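Local coordinates for protein Atg5 (PDB 3VQI) that acts in autophagic vesicle formation and cytoplasm-to-vacuole transport, is required for nucleophagy, and forms the autophagy-essential conjugate with the ubiquitin-like protein Atg12, at residues H136-W147 with F169-L177; Y87-L96 with R203-V211. All blocks are in the same frame, centred on the assembly; numbering follows the deposited sequence.

Contact 1. Residues H136-W147 with F169-L177; sequences HSQIKDYWRHQW and FENFWVSIL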
loop_
_atom_site.group_PDB
_atom_site.type_symbol
_atom_site.label_atom_id
_atom_site.label_comp_id
_atom_site.label_asym_id
_atom_site.label_seq_id
_atom_site.Cartn_x
_atom_site.Cartn_y
_atom_site.Cartn_z
ATOM N N HIS A 136 10.883 8.091 6.223
ATOM C CA HIS A 136 10.356 8.673 5.003
ATOM C C HIS A 136 11.325 8.689 3.836
ATOM O O HIS A 136 10.940 8.371 2.707
ATOM C CB HIS A 136 9.821 10.073 5.300
ATOM C CG HIS A 136 8.692 10.071 6.283
ATOM N ND1 HIS A 136 8.895 10.024 7.643
ATOM C CD2 HIS A 136 7.354 9.986 6.100
ATOM C CE1 HIS A 136 7.732 9.903 8.257
ATOM N NE2 HIS A 136 6.779 9.876 7.344
ATOM N N SER A 137 12.580 9.032 4.102
ATOM C CA SER A 137 13.599 9.062 3.056
ATOM C C SER A 137 13.575 7.741 2.303
ATOM O O SER A 137 13.511 7.702 1.076
ATOM C CB SER A 137 14.979 9.250 3.682
ATOM O OG SER A 137 14.891 10.031 4.865
ATOM N N GLN A 138 13.613 6.654 3.057
ATOM C CA GLN A 138 13.616 5.318 2.477
ATOM C C GLN A 138 12.317 4.995 1.754
ATOM O O GLN A 138 12.339 4.440 0.649
ATOM C CB GLN A 138 13.858 4.287 3.572
ATOM C CG GLN A 138 14.158 2.900 3.071
ATOM C CD GLN A 138 14.423 1.936 4.216
ATOM O OE1 GLN A 138 14.746 2.352 5.331
ATOM N NE2 GLN A 138 14.297 0.648 3.947
ATOM N N ILE A 139 11.189 5.336 2.377
ATOM C CA ILE A 139 9.903 5.066 1.769
ATOM C C ILE A 139 9.815 5.837 0.462
ATOM O O ILE A 139 9.268 5.359 -0.535
ATOM C CB ILE A 139 8.737 5.485 2.703
ATOM C CG1 ILE A 139 8.760 4.645 3.980
ATOM C CG2 ILE A 139 7.408 5.307 1.999
ATOM C CD1 ILE A 139 7.626 4.940 4.922
ATOM N N LYS A 140 10.366 7.045 0.482
ATOM C CA LYS A 140 10.377 7.924 -0.681
ATOM C C LYS A 140 11.072 7.200 -1.838
ATOM O O LYS A 140 10.465 6.947 -2.879
ATOM C CB LYS A 140 11.120 9.210 -0.309
ATOM C CG LYS A 140 11.059 10.362 -1.312
ATOM C CD LYS A 140 11.808 11.553 -0.716
ATOM C CE LYS A 140 11.952 12.726 -1.674
ATOM N NZ LYS A 140 12.644 13.857 -0.967
ATOM N N ASP A 141 12.341 6.856 -1.640
ATOM C CA ASP A 141 13.112 6.157 -2.658
ATOM C C ASP A 141 12.377 4.988 -3.267
ATOM O O ASP A 141 12.348 4.838 -4.487
ATOM C CB ASP A 141 14.413 5.626 -2.081
ATOM C CG ASP A 141 15.557 6.560 -2.296
ATOM O OD1 ASP A 141 15.545 7.662 -1.698
ATOM O OD2 ASP A 141 16.464 6.189 -3.074
ATOM N N TYR A 142 11.787 4.152 -2.424
ATOM C CA TYR A 142 11.079 2.990 -2.927
ATOM C C TYR A 142 9.849 3.386 -3.715
ATOM O O TYR A 142 9.649 2.916 -4.832
ATOM C CB TYR A 142 10.706 2.052 -1.777
ATOM C CG TYR A 142 9.987 0.783 -2.192
ATOM C CD1 TYR A 142 8.595 0.733 -2.260
ATOM C CD2 TYR A 142 10.703 -0.379 -2.487
ATOM C CE1 TYR A 142 7.929 -0.445 -2.605
ATOM C CE2 TYR A 142 10.051 -1.565 -2.836
ATOM C CZ TYR A 142 8.668 -1.592 -2.892
ATOM O OH TYR A 142 8.026 -2.765 -3.229
ATOM N N TRP A 143 9.013 4.237 -3.134
ATOM C CA TRP A 143 7.814 4.699 -3.823
ATOM C C TRP A 143 8.234 5.278 -5.189
ATOM O O TRP A 143 7.607 5.017 -6.217
ATOM C CB TRP A 143 7.132 5.778 -2.988
ATOM C CG TRP A 143 5.988 6.445 -3.668
ATOM C CD1 TRP A 143 4.740 5.936 -3.872
ATOM C CD2 TRP A 143 5.979 7.765 -4.222
ATOM N NE1 TRP A 143 3.950 6.861 -4.512
ATOM C CE2 TRP A 143 4.687 7.993 -4.737
ATOM C CE3 TRP A 143 6.940 8.778 -4.329
ATOM C CZ2 TRP A 143 4.328 9.195 -5.349
ATOM C CZ3 TRP A 143 6.580 9.975 -4.940
ATOM C CH2 TRP A 143 5.284 10.172 -5.439
ATOM N N ARG A 144 9.310 6.061 -5.179
ATOM C CA ARG A 144 9.839 6.676 -6.395
ATOM C C ARG A 144 10.052 5.615 -7.471
ATOM O O ARG A 144 9.444 5.657 -8.544
ATOM C CB ARG A 144 11.184 7.348 -6.109
ATOM C CG ARG A 144 11.521 8.436 -7.100
ATOM C CD ARG A 144 13.015 8.673 -7.252
ATOM N NE ARG A 144 13.318 9.961 -7.890
ATOM C CZ ARG A 144 12.718 10.445 -8.982
ATOM N NH1 ARG A 144 11.759 9.759 -9.595
ATOM N NH2 ARG A 144 13.077 11.630 -9.467
ATOM N N HIS A 145 10.928 4.662 -7.161
ATOM C CA HIS A 145 11.261 3.576 -8.076
ATOM C C HIS A 145 10.044 2.763 -8.503
ATOM O O HIS A 145 10.045 2.137 -9.553
ATOM C CB HIS A 145 12.338 2.679 -7.454
ATOM C CG HIS A 145 13.607 3.408 -7.113
ATOM N ND1 HIS A 145 14.134 4.401 -7.917
ATOM C CD2 HIS A 145 14.460 3.282 -6.068
ATOM C CE1 HIS A 145 15.254 4.855 -7.379
ATOM N NE2 HIS A 145 15.475 4.194 -6.257
ATOM N N GLN A 146 8.991 2.788 -7.707
ATOM C CA GLN A 146 7.793 2.066 -8.087
ATOM C C GLN A 146 7.181 2.801 -9.275
ATOM O O GLN A 146 6.739 2.182 -10.240
ATOM C CB GLN A 146 6.801 2.024 -6.926
ATOM C CG GLN A 146 6.239 0.648 -6.664
ATOM C CD GLN A 146 7.331 -0.362 -6.364
ATOM O OE1 GLN A 146 7.311 -1.483 -6.865
ATOM N NE2 GLN A 146 8.291 0.031 -5.542
ATOM N N TRP A 147 7.149 4.130 -9.204
ATOM C CA TRP A 147 6.588 4.927 -10.293
ATOM C C TRP A 147 7.505 4.875 -11.498
ATOM O O TRP A 147 7.058 4.804 -12.641
ATOM C CB TRP A 147 6.387 6.384 -9.860
ATOM C CG TRP A 147 5.004 6.632 -9.388
ATOM C CD1 TRP A 147 4.588 6.739 -8.099
ATOM C CD2 TRP A 147 3.828 6.705 -10.202
ATOM N NE1 TRP A 147 3.222 6.868 -8.054
ATOM C CE2 TRP A 147 2.728 6.852 -9.332
ATOM C CE3 TRP A 147 3.597 6.664 -11.586
ATOM C CZ2 TRP A 147 1.405 6.955 -9.797
ATOM C CZ3 TRP A 147 2.281 6.769 -12.052
ATOM C CH2 TRP A 147 1.202 6.912 -11.154
ATOM N N PHE A 169 8.506 16.719 -9.032
ATOM C CA PHE A 169 8.431 15.370 -8.483
ATOM C C PHE A 169 8.323 15.441 -6.959
ATOM O O PHE A 169 7.562 14.689 -6.339
ATOM C CB PHE A 169 9.669 14.555 -8.865
ATOM C CG PHE A 169 9.872 13.338 -8.003
ATOM C CD1 PHE A 169 10.670 13.393 -6.851
ATOM C CD2 PHE A 169 9.193 12.161 -8.290
ATOM C CE1 PHE A 169 10.777 12.284 -5.999
ATOM C CE2 PHE A 169 9.292 11.055 -7.451
ATOM C CZ PHE A 169 10.085 11.116 -6.300
ATOM N N GLU A 170 9.111 16.341 -6.365
ATOM C CA GLU A 170 9.137 16.574 -4.907
ATOM C C GLU A 170 7.745 16.972 -4.500
ATOM O O GLU A 170 7.290 16.645 -3.431
ATOM C CB GLU A 170 10.103 17.724 -4.568
ATOM C CG GLU A 170 10.504 17.886 -3.077
ATOM C CD GLU A 170 11.082 16.604 -2.491
ATOM O OE1 GLU A 170 11.657 15.811 -3.275
ATOM O OE2 GLU A 170 10.973 16.373 -1.257
ATOM N N ASN A 171 7.096 17.727 -5.371
ATOM C CA ASN A 171 5.735 18.188 -5.153
ATOM C C ASN A 171 4.830 16.953 -5.270
ATOM O O ASN A 171 3.781 16.872 -4.629
ATOM C CB ASN A 171 5.344 19.229 -6.225
ATOM C CG ASN A 171 4.119 19.999 -5.850
ATOM O OD1 ASN A 171 3.566 20.744 -6.652
ATOM N ND2 ASN A 171 3.686 19.834 -4.605
ATOM N N PHE A 172 5.238 16.001 -6.109
ATOM C CA PHE A 172 4.482 14.757 -6.324
ATOM C C PHE A 172 4.490 13.982 -5.008
ATOM O O PHE A 172 3.457 13.515 -4.536
ATOM C CB PHE A 172 5.149 13.937 -7.443
ATOM C CG PHE A 172 4.325 12.784 -7.945
ATOM C CD1 PHE A 172 2.940 12.867 -8.006
ATOM C CD2 PHE A 172 4.948 11.633 -8.420
ATOM C CE1 PHE A 172 2.183 11.824 -8.528
ATOM C CE2 PHE A 172 4.195 10.578 -8.947
ATOM C CZ PHE A 172 2.810 10.678 -9.003
ATOM N N TRP A 173 5.673 13.876 -4.414
ATOM C CA TRP A 173 5.842 13.193 -3.140
ATOM C C TRP A 173 4.988 13.893 -2.090
ATOM O O TRP A 173 4.095 13.286 -1.488
ATOM C CB TRP A 173 7.314 13.227 -2.724
ATOM C CG TRP A 173 7.594 12.716 -1.328
ATOM C CD1 TRP A 173 8.241 13.387 -0.326
ATOM C CD2 TRP A 173 7.284 11.416 -0.803
ATOM N NE1 TRP A 173 8.357 12.585 0.788
ATOM C CE2 TRP A 173 7.779 11.370 0.523
ATOM C CE3 TRP A 173 6.639 10.284 -1.325
ATOM C CZ2 TRP A 173 7.653 10.240 1.335
ATOM C CZ3 TRP A 173 6.512 9.154 -0.516
ATOM C CH2 TRP A 173 7.020 9.145 0.802
ATOM N N VAL A 174 5.256 15.181 -1.894
ATOM C CA VAL A 174 4.538 15.984 -0.918
ATOM C C VAL A 174 3.016 15.834 -0.986
ATOM O O VAL A 174 2.349 15.840 0.049
ATOM C CB VAL A 174 4.920 17.480 -1.050
ATOM C CG1 VAL A 174 3.961 18.347 -0.257
ATOM C CG2 VAL A 174 6.334 17.694 -0.532
ATOM N N SER A 175 2.468 15.683 -2.190
ATOM C CA SER A 175 1.021 15.543 -2.347
ATOM C C SER A 175 0.484 14.371 -1.529
ATOM O O SER A 175 -0.621 14.429 -0.976
ATOM C CB SER A 175 0.664 15.322 -3.811
ATOM O OG SER A 175 0.965 13.990 -4.199
ATOM N N ILE A 176 1.278 13.307 -1.454
ATOM C CA ILE A 176 0.890 12.119 -0.720
ATOM C C ILE A 176 0.931 12.334 0.790
ATOM O O ILE A 176 0.181 11.693 1.535
ATOM C CB ILE A 176 1.781 10.927 -1.132
ATOM C CG1 ILE A 176 1.474 10.577 -2.591
ATOM C CG2 ILE A 176 1.552 9.735 -0.210
ATOM C CD1 ILE A 176 2.069 9.306 -3.055
ATOM N N LEU A 177 1.786 13.247 1.241
ATOM C CA LEU A 177 1.899 13.536 2.666
ATOM C C LEU A 177 0.880 14.601 3.065
ATOM O O LEU A 177 0.304 14.542 4.146
ATOM C CB LEU A 177 3.318 14.018 2.998
ATOM C CG LEU A 177 4.469 13.105 2.556
ATOM C CD1 LEU A 177 5.810 13.831 2.682
ATOM C CD2 LEU A 177 4.448 11.826 3.385
#

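Contact 2. Residues Y87-L96 with R203-V211; sequences YPCGVLFDLL and RVWTSNYAV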
loop_
_atom_site.group_PDB
_atom_site.type_symbol
_atom_site.label_atom_id
_atom_site.label_comp_id
_atom_site.label_asym_id
_atom_site.label_seq_id
_atom_site.Cartn_x
_atom_site.Cartn_y
_atom_site.Cartn_z
ATOM N N TYR A 87 3.786 -2.199 0.647
ATOM C CA TYR A 87 2.572 -2.096 -0.140
ATOM C C TYR A 87 1.650 -1.146 0.599
ATOM O O TYR A 87 1.693 -1.057 1.823
ATOM C CB TYR A 87 1.896 -3.459 -0.297
ATOM C CG TYR A 87 2.695 -4.419 -1.135
ATOM C CD1 TYR A 87 3.453 -5.433 -0.544
ATOM C CD2 TYR A 87 2.741 -4.280 -2.522
ATOM C CE1 TYR A 87 4.245 -6.290 -1.316
ATOM C CE2 TYR A 87 3.531 -5.124 -3.307
ATOM C CZ TYR A 87 4.277 -6.123 -2.694
ATOM O OH TYR A 87 5.060 -6.940 -3.464
ATOM N N PRO A 88 0.816 -0.396 -0.132
ATOM C CA PRO A 88 -0.064 0.513 0.609
ATOM C C PRO A 88 -0.938 -0.197 1.638
ATOM O O PRO A 88 -1.295 -1.366 1.461
ATOM C CB PRO A 88 -0.876 1.204 -0.494
ATOM C CG PRO A 88 -0.625 0.352 -1.747
ATOM C CD PRO A 88 0.772 -0.126 -1.580
ATOM N N CYS A 89 -1.263 0.521 2.711
ATOM C CA CYS A 89 -2.099 0.012 3.794
ATOM C C CYS A 89 -3.382 -0.641 3.292
ATOM O O CYS A 89 -3.683 -1.781 3.615
ATOM C CB CYS A 89 -2.479 1.150 4.747
ATOM S SG CYS A 89 -1.071 1.997 5.493
ATOM N N GLY A 90 -4.143 0.103 2.507
ATOM C CA GLY A 90 -5.391 -0.424 1.994
ATOM C C GLY A 90 -5.240 -1.764 1.307
ATOM O O GLY A 90 -6.082 -2.658 1.461
ATOM N N VAL A 91 -4.165 -1.901 0.544
ATOM C CA VAL A 91 -3.891 -3.131 -0.173
ATOM C C VAL A 91 -3.660 -4.278 0.811
ATOM O O VAL A 91 -4.172 -5.378 0.622
ATOM C CB VAL A 91 -2.659 -2.952 -1.072
ATOM C CG1 VAL A 91 -2.283 -4.275 -1.739
ATOM C CG2 VAL A 91 -2.952 -1.906 -2.114
ATOM N N LEU A 92 -2.905 -4.009 1.871
ATOM C CA LEU A 92 -2.601 -5.022 2.867
ATOM C C LEU A 92 -3.858 -5.368 3.637
ATOM O O LEU A 92 -4.129 -6.534 3.918
ATOM C CB LEU A 92 -1.506 -4.508 3.804
ATOM C CG LEU A 92 -0.202 -4.242 3.045
ATOM C CD1 LEU A 92 0.772 -3.413 3.887
ATOM C CD2 LEU A 92 0.406 -5.585 2.636
ATOM N N PHE A 93 -4.628 -4.340 3.973
ATOM C CA PHE A 93 -5.884 -4.529 4.691
ATOM C C PHE A 93 -6.793 -5.458 3.872
ATOM O O PHE A 93 -7.360 -6.418 4.398
ATOM C CB PHE A 93 -6.583 -3.186 4.887
ATOM C CG PHE A 93 -7.903 -3.289 5.581
ATOM C CD1 PHE A 93 -7.969 -3.394 6.966
ATOM C CD2 PHE A 93 -9.085 -3.305 4.849
ATOM C CE1 PHE A 93 -9.195 -3.514 7.619
ATOM C CE2 PHE A 93 -10.319 -3.424 5.489
ATOM C CZ PHE A 93 -10.375 -3.529 6.879
ATOM N N ASP A 94 -6.929 -5.159 2.585
ATOM C CA ASP A 94 -7.764 -5.963 1.707
ATOM C C ASP A 94 -7.271 -7.400 1.636
ATOM O O ASP A 94 -8.057 -8.326 1.555
ATOM C CB ASP A 94 -7.774 -5.382 0.286
ATOM C CG ASP A 94 -8.554 -4.084 0.183
ATOM O OD1 ASP A 94 -9.251 -3.724 1.154
ATOM O OD2 ASP A 94 -8.478 -3.430 -0.879
ATOM N N LEU A 95 -5.959 -7.568 1.678
ATOM C CA LEU A 95 -5.340 -8.875 1.566
ATOM C C LEU A 95 -5.321 -9.744 2.820
ATOM O O LEU A 95 -5.521 -10.954 2.729
ATOM C CB LEU A 95 -3.902 -8.705 1.067
ATOM C CG LEU A 95 -3.002 -9.946 1.039
ATOM C CD1 LEU A 95 -3.390 -10.812 -0.135
ATOM C CD2 LEU A 95 -1.541 -9.539 0.912
ATOM N N LEU A 96 -5.092 -9.138 3.983
ATOM C CA LEU A 96 -4.966 -9.905 5.215
ATOM C C LEU A 96 -6.119 -9.928 6.214
ATOM O O LEU A 96 -6.295 -10.923 6.928
ATOM C CB LEU A 96 -3.704 -9.459 5.957
ATOM C CG LEU A 96 -2.419 -9.336 5.135
ATOM C CD1 LEU A 96 -1.427 -8.492 5.915
ATOM C CD2 LEU A 96 -1.846 -10.704 4.787
ATOM N N ARG A 203 -1.184 -5.831 -10.431
ATOM C CA ARG A 203 -0.622 -6.795 -9.498
ATOM C C ARG A 203 -1.764 -7.534 -8.854
ATOM O O ARG A 203 -2.713 -6.922 -8.359
ATOM C CB ARG A 203 0.238 -6.087 -8.453
ATOM C CG ARG A 203 1.597 -5.690 -8.996
ATOM C CD ARG A 203 2.373 -4.831 -8.025
ATOM N NE ARG A 203 3.698 -4.529 -8.552
ATOM C CZ ARG A 203 4.549 -3.688 -7.981
ATOM N NH1 ARG A 203 4.213 -3.057 -6.862
ATOM N NH2 ARG A 203 5.740 -3.489 -8.525
ATOM N N VAL A 204 -1.679 -8.859 -8.883
ATOM C CA VAL A 204 -2.727 -9.691 -8.314
ATOM C C VAL A 204 -2.204 -10.491 -7.131
ATOM O O VAL A 204 -1.076 -10.983 -7.161
ATOM C CB VAL A 204 -3.276 -10.676 -9.370
ATOM C CG1 VAL A 204 -4.513 -11.379 -8.831
ATOM C CG2 VAL A 204 -3.591 -9.936 -10.660
ATOM N N TRP A 205 -3.024 -10.605 -6.090
ATOM C CA TRP A 205 -2.647 -11.363 -4.900
ATOM C C TRP A 205 -3.363 -12.692 -4.933
ATOM O O TRP A 205 -4.564 -12.748 -5.199
ATOM C CB TRP A 205 -3.035 -10.635 -3.611
ATOM C CG TRP A 205 -2.201 -9.434 -3.305
ATOM C CD1 TRP A 205 -2.509 -8.130 -3.574
ATOM C CD2 TRP A 205 -0.918 -9.419 -2.657
ATOM N NE1 TRP A 205 -1.504 -7.304 -3.128
ATOM C CE2 TRP A 205 -0.518 -8.065 -2.561
ATOM C CE3 TRP A 205 -0.072 -10.415 -2.148
ATOM C CZ2 TRP A 205 0.697 -7.684 -1.971
ATOM C CZ3 TRP A 205 1.132 -10.035 -1.563
ATOM C CH2 TRP A 205 1.503 -8.678 -1.479
ATOM N N THR A 206 -2.617 -13.761 -4.670
ATOM C CA THR A 206 -3.171 -15.107 -4.650
ATOM C C THR A 206 -3.802 -15.388 -3.295
ATOM O O THR A 206 -3.815 -14.527 -2.411
ATOM C CB THR A 206 -2.086 -16.148 -4.882
ATOM O OG1 THR A 206 -1.074 -16.017 -3.870
ATOM C CG2 THR A 206 -1.466 -15.958 -6.247
ATOM N N SER A 207 -4.321 -16.598 -3.130
ATOM C CA SER A 207 -4.947 -16.981 -1.874
ATOM C C SER A 207 -3.875 -17.228 -0.827
ATOM O O SER A 207 -4.140 -17.119 0.377
ATOM C CB SER A 207 -5.795 -18.233 -2.069
ATOM N N ASN A 208 -2.660 -17.550 -1.281
ATOM C CA ASN A 208 -1.567 -17.814 -0.355
ATOM C C ASN A 208 -0.657 -16.615 -0.094
ATOM O O ASN A 208 0.460 -16.756 0.403
ATOM C CB ASN A 208 -0.753 -19.042 -0.810
ATOM C CG ASN A 208 0.008 -18.814 -2.098
ATOM O OD1 ASN A 208 -0.582 -18.543 -3.144
ATOM N ND2 ASN A 208 1.333 -18.932 -2.028
ATOM N N TYR A 209 -1.148 -15.430 -0.431
ATOM C CA TYR A 209 -0.410 -14.188 -0.189
ATOM C C TYR A 209 0.852 -13.986 -1.018
ATOM O O TYR A 209 1.898 -13.616 -0.493
ATOM C CB TYR A 209 -0.079 -14.074 1.302
ATOM C CG TYR A 209 -1.294 -14.240 2.183
ATOM C CD1 TYR A 209 -2.413 -13.446 1.994
ATOM C CD2 TYR A 209 -1.332 -15.200 3.194
ATOM C CE1 TYR A 209 -3.545 -13.590 2.778
ATOM C CE2 TYR A 209 -2.471 -15.357 3.996
ATOM C CZ TYR A 209 -3.573 -14.540 3.776
ATOM O OH TYR A 209 -4.705 -14.635 4.546
ATOM N N ALA A 210 0.741 -14.226 -2.320
ATOM C CA ALA A 210 1.853 -14.039 -3.242
ATOM C C ALA A 210 1.371 -13.051 -4.310
ATOM O O ALA A 210 0.177 -13.022 -4.624
ATOM C CB ALA A 210 2.231 -15.375 -3.888
ATOM N N VAL A 211 2.282 -12.240 -4.857
ATOM C CA VAL A 211 1.906 -11.276 -5.899
ATOM C C VAL A 211 2.390 -11.599 -7.293
ATOM O O VAL A 211 3.565 -11.869 -7.513
ATOM C CB VAL A 211 2.406 -9.824 -5.630
ATOM C CG1 VAL A 211 1.370 -9.059 -4.888
ATOM C CG2 VAL A 211 3.718 -9.835 -4.878
#

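Contact 1. Residues H136-W147 with F169-L177
The guanidinium of R144 lies flat on the F169 ring, the two planes only 9° apart and CZ of R144 3.7 Å from the ring centroid, a cation-pi stack over the middle of the face. At the other end of the contact the aliphatic chain of K140 covers one face of W173: CG of K140 stands 3.9 Å from the centroid of the five-membered ring, a CH-pi contact, while CG2 of I139 meets the indole at its edge, by CH2. The opposite face of W173 takes CD1 of L177 from its own helix.

W143 touches both of these rings, bears on W173 by CE3 with the two planes oblique, and on its other face receives CD1 of W147. F172 turns an edge to the face of W147, CZ of F172 lying 3.8 Å from CE2 of W147, and offers its own face to the benzene end of W143. The indole of W143 is a knob in the hole formed by F169, F172, W173 and I176, and W173 in turn is a knob among H136, I139, K140 and W143. Helices 135-155 and 166-178 of the alpha-helical region of Atg5 thus pack through an aromatic cluster, their segment axes 11.6 Å apart at an angle of 114°. The indole nitrogens of both W143 and W147 are satisfied outside the pair, by the carbonyl of I265.

K140 runs fully extended, its CG trans to the backbone nitrogen (chi1 -171°), which carries the ammonium past the indole to E170. There NZ makes a salt bridge to OE2 at 3.0 Å, on the syn lone pair, and a weaker bond to OE1. E170 bends beyond CG, bringing its carboxylate back toward the lysine.

Contact 2. Residues Y87-L96 with R203-V211
W205 presents its indole to helix 89-96 like a plate, and L95 presses on one face of it: CD2 of L95 stands 3.5 Å from the centroid of the six-membered ring, a CH-pi contact, while CD1 fits against CB of the tryptophan. V211 covers the opposite face by CG1. At the far rim the edge of W205 points into the face of Y87 in an edge-to-face pair, planes at 77°, and CG1 of V91 meets the pyrrole side 3.4 Å from NE1. Y87 reaches on past the indole to V211, OH against CG2.

Toward the helix's C-terminal end, Y209 swings in from the turn 206-209. Its edge at CD1 fits against CD1 of L95 at 3.5 Å, and CD2 of L96 makes CH-pi contact over one face of the ring. The helix of the UblA domain is joined to the first hairpin of the UblB domain. Cutting W205 back to an alanine is likely to leave CD2 of L95 and the face of Y87 without the indole between them, opening a gap between the domains. With apolar and aromatic surfaces doing nearly all the touching, this interface probably depends on close fit and exclusion of water more than on polar pairing.

How the contacts relate
From the N terminus the chain builds the UblA domain and reaches 87-96, the first half of contact 2. It then completes that domain with strand 114-121 and enters helix 135-155, where 136-147 starts contact 1. A short excursion brings back 169-177 on helix 166-178, closing a loop of 21 residues within the alpha-helical region. Only after helix 181-189 does the chain reach 203-211 and close contact 2, a loop of 106 residues in which contact 1 is nested. Contact 1 joins helices 135-155 and 166-178 within the helical region, whereas contact 2 joins UblA to UblB. The two meet where Q146 OE1 probably accepts a hydrogen bond from R203 NH2.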